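Superoxide dismutase (Candida albicans, PDB 4GUN) probably protects the cell from superoxide by converting it, at a manganese centre, into hydrogen peroxide and molecular oxygen. Local coordinates at residues A39-Y44 with G75-H80; S132-I137 with V150-Q155; I167-W172 with A190-I195. The protein carries 2 engineered substitutions. One frame throughout, in Å; residues are numbered along the deposited sequence.

Contact 1: residues A39-Y44 with G75-H80; sequences AYVNGY and GGHTNH. With MN (manganese (II) ion), chain Q.
Tyr40 lies against Gly76 and His80 where the two long helices of the alpha-hairpin, the N-terminal unit of iron/manganese superoxide dismutases, run side by side. Segments 39-44 and 75-80 are antiparallel in sense, with a crossing angle of -142° and axes 8.5 Å apart at their closest. The Tyr40 side chain spans this gap. Its CB meets the backbone N of His77, and CG then passes over Gly76, whose CA sits 3.8 Å from CG and covers one face of the ring in a CH-pi contact. Tyr40 and Gly76 are also the pair with the nearest CA atoms, 5.7 Å apart, because glycine presents nothing but its backbone to the ring. Further out, Tyr40 CD2 packs beside His80 ND1, and Tyr40 CE2 comes within 3.3 Å of His80 CE1. The phenol and imidazole planes differ by 27° but are slid apart, so there is little overlap between them. At the tip, Tyr40 OH is hydrogen-bonded to Gln155 NE2, which carries the chain of contacts on into the C-terminal domain. Val41 CG2 makes a van der Waals contact with His77 ND1 at 4.0 Å; that nitrogen is hydrogen-bonded to His37 NE2.

His80 is a manganese ligand, together with His32, Asp170 and His174. Its CG lies beside the backbone N (chi1 -72°), which brings the ring back along its own helix, and the turn about CB-CG points ND1 at Gly76 O. There ND1 donates at 2.7 Å to Gly76 O, in the plane of the imidazole, and this bond should fix the ring's rotation. The same oxygen accepts the helical bond from His80 N, the two donors arriving from opposite faces of its carbonyl plane. With ND1 so engaged, NE2 binds the manganese at 2.1 Å.

Contact 2: residues S132-I137 with V150-Q155; sequences SGWAFI and VTTANQ
Ser132 meets Asn154 just beyond the paired part of a beta hairpin, in which strand 133-140 is antiparallel to strand 146-153 and forms the middle strand of the sheet. Ser132 O accepts from Asn154 N at 2.7 Å, the donor standing well above the carbonyl plane although the N-H itself points almost straight at the oxygen (174°). The Ser132 hydroxyl is hydrogen-bonded to Ser132 of a neighbouring subunit.

Gly133 follows, in a non-hydrogen-bonded pair with Ala153, its CA 3.1 Å from Thr152 O. Trp134 and Thr152 form a hydrogen-bonded pair, each N donating to the other's O. The indole leans along the sheet toward the end of the second segment: CD1 meets Asn154 O at 3.2 Å, in the ring plane, while NE1 makes a weak, bent bond to Gln155 OE1 (3.1 Å, 130°), with ring and amide planes 65° apart. Gln155 reaches back because its chain folds at chi2; OE1 also accepts from Asn79 ND2, and NE2 has its own partner in Tyr40.

Ala135 pairs with Thr151 without hydrogen bonds. Phe136 then forms a second hydrogen-bonded pair, with Val150. Its ring rim meets Thr152: Phe136 CE2 lies 3.6 Å from Thr152 CG2, and Thr152 OG1, hydrogen-bonded to Asp156 O, sits at the ring edge, in its plane.

Backbone bonds thus set the register, and the face carrying Trp134 packs toward the metal site, the Trp134 side chain coming within about 4 Å of the manganese. Gripped by several partners, the Gln155 amide is largely fixed in orientation, consistent with the second-shell role of the active-site glutamine in manganese dismutases.

Contact 3: residues I167-W172 with A190-I195; sequences IAIDAW and AIWNVI. With MN (manganese (II) ion), chain Q.
Ile167 and Ile169 point from strand 163-170 toward Ile191, Trp192 and Ile195, and every contact across the two segments is apolar. Three are methyl to methyl. Ile167 CD1 lies 3.6 Å from Ile195 CG2, and Ile169 CD1 presses on Ile195 CD1 at 3.4 Å, closer than usual for two carbons. Both strand isoleucines hold CG1 beside the backbone N (chi1 -72° and -52°), which brings CG1 toward segment 190-195; the bend at chi2 then carries CD1 to Ile195. More loosely, Ile169 CD1 approaches Ile191 CG2 at 4.3 Å.

The aromatic contribution comes from Trp192, whose CH2 reaches both Ile167 CG2 and Ile169 CG1 obliquely. Its NE1 is hydrogen-bonded to Asn123. In the C-terminal alpha/beta domain of iron/manganese superoxide dismutases, this patch joins the edge strand to the C-terminal part of helix 184-191 and the 3-10 turn at Trp192 and Asn193.

No polar bond crosses between the segments. Asn193 ND2 donates to Ala190 O at 2.9 Å across the 3-10 turn. At the end of the strand, Asp170 divides its carboxylate: OD2 binds the manganese at 2.0 Å, whereas OD1 takes the backbone N-H of Trp172 (3.1 Å) in an Asx turn and a weak bond from the metal-bound water.

How the contacts relate
Contact 3 is wholly buried and contact 1 nearly so, His77 being partly exposed, whereas contact 2 is only partly buried, its second strand lying at one edge of the sheet. Contacts 2 and 3 share that sheet, since strands 133-140 and 163-170 are neighbours; contact 1 belongs to the helical hairpin. Chemistry follows place: aromatic and CH-pi packing between helices, backbone hydrogen bonds between strands, and purely aliphatic and indole packing between the strand and segment 190-195 in contact 3. All three converge on the metal. Contacts 1 and 3 each supply it with a ligand and share its water, while contact 2 bridges to contact 1 through Gln155 and to contact 3 through Asn154 O, bonded to Trp172 NE1.

Contact 1: residues A39-Y44 with G75-H80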
# COMPACT_ATOMS: atom_id res chain seq x y z
N ALA A 39 -1.54 15.51 -19.05
CA ALA A 39 -2.52 14.51 -18.60
C ALA A 39 -2.83 14.66 -17.09
O ALA A 39 -3.98 14.52 -16.69
CB ALA A 39 -2.05 13.10 -18.92
N TYR A 40 -1.82 15.01 -16.28
CA TYR A 40 -2.05 15.27 -14.85
C TYR A 40 -2.78 16.62 -14.64
O TYR A 40 -3.61 16.71 -13.74
CB TYR A 40 -0.75 15.22 -14.04
CG TYR A 40 0.03 13.93 -14.18
CD1 TYR A 40 -0.53 12.71 -13.79
CD2 TYR A 40 1.35 13.93 -14.61
CE1 TYR A 40 0.18 11.52 -13.89
CE2 TYR A 40 2.07 12.74 -14.75
CZ TYR A 40 1.49 11.54 -14.37
OH TYR A 40 2.21 10.38 -14.50
N VAL A 41 -2.49 17.66 -15.47
CA VAL A 41 -3.18 18.96 -15.38
C VAL A 41 -4.70 18.75 -15.60
O VAL A 41 -5.55 19.27 -14.85
CB VAL A 41 -2.58 20.00 -16.39
CG1 VAL A 41 -3.48 21.24 -16.53
CG2 VAL A 41 -1.17 20.42 -15.97
N ASN A 42 -5.03 17.99 -16.66
CA ASN A 42 -6.40 17.68 -17.05
C ASN A 42 -7.10 16.79 -16.03
O ASN A 42 -8.25 17.07 -15.66
CB ASN A 42 -6.43 17.08 -18.46
CG ASN A 42 -6.11 18.10 -19.52
OD1 ASN A 42 -6.26 19.31 -19.30
ND2 ASN A 42 -5.69 17.65 -20.71
N GLY A 43 -6.39 15.76 -15.56
CA GLY A 43 -6.87 14.80 -14.59
C GLY A 43 -7.22 15.46 -13.28
O GLY A 43 -8.29 15.19 -12.73
N TYR A 44 -6.38 16.39 -12.80
CA TYR A 44 -6.69 17.11 -11.57
C TYR A 44 -7.91 18.00 -11.73
O TYR A 44 -8.81 17.94 -10.90
CB TYR A 44 -5.47 17.89 -11.01
CG TYR A 44 -5.77 18.69 -9.75
CD1 TYR A 44 -5.67 18.10 -8.49
CD2 TYR A 44 -6.14 20.03 -9.82
CE1 TYR A 44 -5.97 18.82 -7.33
CE2 TYR A 44 -6.46 20.75 -8.67
CZ TYR A 44 -6.37 20.15 -7.43
OH TYR A 44 -6.66 20.88 -6.31
N GLY A 75 -0.58 15.04 -7.39
CA GLY A 75 0.79 14.64 -7.12
C GLY A 75 1.65 14.72 -8.37
O GLY A 75 2.76 15.24 -8.32
N GLY A 76 1.11 14.23 -9.49
CA GLY A 76 1.80 14.28 -10.78
C GLY A 76 2.16 15.69 -11.20
O GLY A 76 3.26 15.93 -11.67
N HIS A 77 1.22 16.64 -11.00
CA HIS A 77 1.45 18.05 -11.33
C HIS A 77 2.54 18.65 -10.45
O HIS A 77 3.44 19.33 -10.96
CB HIS A 77 0.16 18.88 -11.19
CG HIS A 77 0.39 20.36 -11.32
ND1 HIS A 77 0.75 20.94 -12.54
CD2 HIS A 77 0.23 21.34 -10.40
CE1 HIS A 77 0.83 22.24 -12.31
NE2 HIS A 77 0.56 22.53 -11.03
N THR A 78 2.45 18.39 -9.12
CA THR A 78 3.40 18.88 -8.12
C THR A 78 4.80 18.32 -8.39
O THR A 78 5.77 19.09 -8.39
CB THR A 78 2.91 18.51 -6.71
OG1 THR A 78 1.67 19.17 -6.47
CG2 THR A 78 3.92 18.88 -5.61
N ASN A 79 4.89 17.00 -8.62
CA ASN A 79 6.18 16.32 -8.88
C ASN A 79 6.86 16.82 -10.16
O ASN A 79 8.05 17.14 -10.14
CB ASN A 79 6.01 14.80 -8.90
CG ASN A 79 5.73 14.17 -7.55
OD1 ASN A 79 6.05 14.74 -6.50
ND2 ASN A 79 5.17 12.97 -7.53
N HIS A 80 6.10 16.88 -11.28
CA HIS A 80 6.64 17.35 -12.55
C HIS A 80 7.07 18.83 -12.50
O HIS A 80 8.15 19.14 -12.96
CB HIS A 80 5.72 16.99 -13.72
CG HIS A 80 5.76 15.52 -14.04
ND1 HIS A 80 4.93 14.62 -13.40
CD2 HIS A 80 6.59 14.83 -14.86
CE1 HIS A 80 5.23 13.43 -13.89
NE2 HIS A 80 6.21 13.51 -14.79
MN MN Q . 7.23 11.73 -15.36
O HOH W 1 6.55 10.60 -13.65

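Contact 2: residues S132-I137 with V150-Q155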
# COMPACT_ATOMS: atom_id res chain seq x y z
N SER A 132 6.91 2.34 -10.72
CA SER A 132 6.94 3.79 -10.95
C SER A 132 7.14 4.54 -9.64
O SER A 132 6.59 4.15 -8.61
CB SER A 132 5.67 4.25 -11.66
OG SER A 132 5.55 3.65 -12.94
N GLY A 133 7.96 5.58 -9.69
CA GLY A 133 8.23 6.37 -8.50
C GLY A 133 9.21 7.50 -8.67
O GLY A 133 9.59 7.86 -9.79
N TRP A 134 9.56 8.11 -7.54
CA TRP A 134 10.45 9.28 -7.46
C TRP A 134 11.38 9.13 -6.31
O TRP A 134 11.07 8.40 -5.37
CB TRP A 134 9.60 10.55 -7.15
CG TRP A 134 8.68 10.98 -8.25
CD1 TRP A 134 7.50 10.40 -8.60
CD2 TRP A 134 8.90 12.04 -9.19
NE1 TRP A 134 6.99 11.00 -9.72
CE2 TRP A 134 7.83 12.01 -10.11
CE3 TRP A 134 9.89 13.02 -9.33
CZ2 TRP A 134 7.72 12.93 -11.16
CZ3 TRP A 134 9.79 13.92 -10.39
CH2 TRP A 134 8.72 13.87 -11.29
N ALA A 135 12.53 9.83 -6.36
CA ALA A 135 13.44 10.01 -5.23
C ALA A 135 13.50 11.50 -4.94
O ALA A 135 13.45 12.32 -5.86
CB ALA A 135 14.83 9.48 -5.51
N PHE A 136 13.54 11.86 -3.65
CA PHE A 136 13.62 13.25 -3.26
C PHE A 136 14.70 13.44 -2.21
O PHE A 136 14.81 12.64 -1.29
CB PHE A 136 12.28 13.77 -2.66
CG PHE A 136 11.04 13.71 -3.51
CD1 PHE A 136 10.60 14.84 -4.20
CD2 PHE A 136 10.25 12.57 -3.55
CE1 PHE A 136 9.42 14.80 -4.95
CE2 PHE A 136 9.08 12.53 -4.31
CZ PHE A 136 8.67 13.64 -5.00
N ILE A 137 15.43 14.55 -2.32
CA ILE A 137 16.32 15.05 -1.29
C ILE A 137 15.36 15.98 -0.55
O ILE A 137 14.73 16.83 -1.18
CB ILE A 137 17.55 15.81 -1.86
CG1 ILE A 137 18.53 14.80 -2.51
CG2 ILE A 137 18.25 16.57 -0.72
CD1 ILE A 137 19.61 15.40 -3.43
N VAL A 150 14.49 10.23 0.34
CA VAL A 150 13.27 9.41 0.43
C VAL A 150 12.76 9.03 -0.98
O VAL A 150 13.09 9.70 -1.95
CB VAL A 150 12.17 10.13 1.29
CG1 VAL A 150 11.68 11.40 0.63
CG2 VAL A 150 10.98 9.22 1.60
N THR A 151 11.98 7.96 -1.08
CA THR A 151 11.35 7.58 -2.35
C THR A 151 9.84 7.56 -2.18
O THR A 151 9.35 7.31 -1.08
CB THR A 151 11.84 6.23 -2.89
OG1 THR A 151 11.47 5.22 -1.96
CG2 THR A 151 13.32 6.21 -3.22
N THR A 152 9.11 7.80 -3.27
CA THR A 152 7.66 7.71 -3.27
C THR A 152 7.28 6.81 -4.44
O THR A 152 8.06 6.71 -5.40
CB THR A 152 6.98 9.08 -3.32
OG1 THR A 152 7.03 9.62 -4.64
CG2 THR A 152 7.51 10.07 -2.26
N ALA A 153 6.11 6.15 -4.37
CA ALA A 153 5.66 5.29 -5.46
C ALA A 153 4.73 6.10 -6.31
O ALA A 153 4.03 6.96 -5.78
CB ALA A 153 4.94 4.07 -4.89
N ASN A 154 4.70 5.83 -7.64
CA ASN A 154 3.77 6.46 -8.58
C ASN A 154 3.83 7.98 -8.55
O ASN A 154 4.90 8.54 -8.80
CB ASN A 154 2.33 5.91 -8.36
CG ASN A 154 2.23 4.42 -8.59
OD1 ASN A 154 3.02 3.84 -9.32
ND2 ASN A 154 1.26 3.76 -7.97
N GLN A 155 2.70 8.66 -8.24
CA GLN A 155 2.68 10.12 -8.14
C GLN A 155 2.55 10.62 -6.71
O GLN A 155 2.20 11.77 -6.49
CB GLN A 155 1.70 10.81 -9.11
CG GLN A 155 2.03 10.66 -10.61
CD GLN A 155 3.43 11.10 -11.03
OE1 GLN A 155 4.13 11.86 -10.34
NE2 GLN A 155 3.86 10.65 -12.18
O HOH W 2 4.18 1.69 -10.03

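Contact 3: residues I167-W172 with A190-I195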
# COMPACT_ATOMS: atom_id res chain seq x y z
N ILE A 167 15.17 18.43 -4.10
CA ILE A 167 15.45 17.87 -5.42
C ILE A 167 14.44 16.78 -5.69
O ILE A 167 14.26 15.90 -4.83
CB ILE A 167 16.92 17.33 -5.52
CG1 ILE A 167 17.98 18.46 -5.55
CG2 ILE A 167 17.11 16.32 -6.70
CD1 ILE A 167 18.03 19.34 -6.86
N ALA A 168 13.82 16.79 -6.89
CA ALA A 168 12.90 15.73 -7.30
C ALA A 168 13.50 15.05 -8.53
O ALA A 168 13.94 15.75 -9.47
CB ALA A 168 11.54 16.32 -7.63
N ILE A 169 13.63 13.72 -8.47
CA ILE A 169 14.13 12.85 -9.55
C ILE A 169 13.05 11.85 -9.98
O ILE A 169 12.73 10.93 -9.23
CB ILE A 169 15.46 12.11 -9.25
CG1 ILE A 169 16.58 13.07 -8.75
CG2 ILE A 169 15.91 11.30 -10.49
CD1 ILE A 169 17.10 14.06 -9.79
N ASP A 170 12.56 11.99 -11.21
CA ASP A 170 11.56 11.11 -11.81
C ASP A 170 12.20 9.78 -12.22
O ASP A 170 13.10 9.75 -13.06
CB ASP A 170 10.93 11.79 -13.04
CG ASP A 170 9.62 11.16 -13.50
OD1 ASP A 170 9.21 10.14 -12.93
OD2 ASP A 170 8.99 11.72 -14.40
N ALA A 171 11.70 8.66 -11.65
CA ALA A 171 12.17 7.31 -11.98
C ALA A 171 11.13 6.51 -12.80
O ALA A 171 11.37 5.32 -13.04
CB ALA A 171 12.54 6.55 -10.70
N TRP A 172 9.98 7.14 -13.24
CA TRP A 172 9.00 6.45 -14.11
C TRP A 172 9.70 6.06 -15.43
O TRP A 172 10.57 6.80 -15.88
CB TRP A 172 7.78 7.33 -14.45
CG TRP A 172 6.73 7.43 -13.38
CD1 TRP A 172 6.88 7.92 -12.12
CD2 TRP A 172 5.31 7.22 -13.56
NE1 TRP A 172 5.67 7.96 -11.47
CE2 TRP A 172 4.68 7.55 -12.34
CE3 TRP A 172 4.51 6.76 -14.63
CZ2 TRP A 172 3.30 7.40 -12.14
CZ3 TRP A 172 3.14 6.62 -14.44
CH2 TRP A 172 2.55 6.94 -13.21
N ALA A 190 23.56 9.88 -15.46
CA ALA A 190 23.51 11.00 -16.39
C ALA A 190 22.75 12.27 -15.96
O ALA A 190 23.18 13.36 -16.33
CB ALA A 190 23.00 10.53 -17.74
N ILE A 191 21.62 12.13 -15.25
CA ILE A 191 20.76 13.27 -14.87
C ILE A 191 21.45 14.34 -14.01
O ILE A 191 21.09 15.51 -14.11
CB ILE A 191 19.38 12.81 -14.27
CG1 ILE A 191 18.32 13.96 -14.31
CG2 ILE A 191 19.53 12.21 -12.87
CD1 ILE A 191 16.87 13.52 -14.22
N TRP A 192 22.40 13.95 -13.16
CA TRP A 192 23.11 14.88 -12.27
C TRP A 192 23.86 16.00 -13.00
O TRP A 192 23.99 17.09 -12.46
CB TRP A 192 23.99 14.14 -11.26
CG TRP A 192 23.17 13.26 -10.37
CD1 TRP A 192 22.97 11.92 -10.50
CD2 TRP A 192 22.33 13.69 -9.30
NE1 TRP A 192 22.12 11.47 -9.52
CE2 TRP A 192 21.69 12.54 -8.78
CE3 TRP A 192 22.08 14.94 -8.68
CZ2 TRP A 192 20.82 12.60 -7.68
CZ3 TRP A 192 21.18 15.00 -7.63
CH2 TRP A 192 20.56 13.84 -7.14
N ASN A 193 24.24 15.76 -14.27
CA ASN A 193 24.88 16.72 -15.17
C ASN A 193 23.92 17.89 -15.54
O ASN A 193 24.39 18.95 -15.95
CB ASN A 193 25.38 16.02 -16.42
CG ASN A 193 26.42 14.97 -16.17
OD1 ASN A 193 27.57 15.28 -15.86
ND2 ASN A 193 26.05 13.71 -16.27
N VAL A 194 22.60 17.72 -15.36
CA VAL A 194 21.61 18.78 -15.64
C VAL A 194 20.77 19.17 -14.43
O VAL A 194 19.75 19.84 -14.58
CB VAL A 194 20.75 18.56 -16.93
CG1 VAL A 194 21.58 18.73 -18.20
CG2 VAL A 194 20.01 17.22 -16.91
N ILE A 195 21.21 18.77 -13.23
CA ILE A 195 20.49 19.12 -12.01
C ILE A 195 20.77 20.57 -11.64
O ILE A 195 21.92 21.00 -11.60
CB ILE A 195 20.72 18.09 -10.87
CG1 ILE A 195 19.96 16.75 -11.15
CG2 ILE A 195 20.39 18.66 -9.48
CD1 ILE A 195 18.39 16.84 -11.33
MN MN Q . 7.23 11.73 -15.36
O HOH W 1 6.55 10.60 -13.65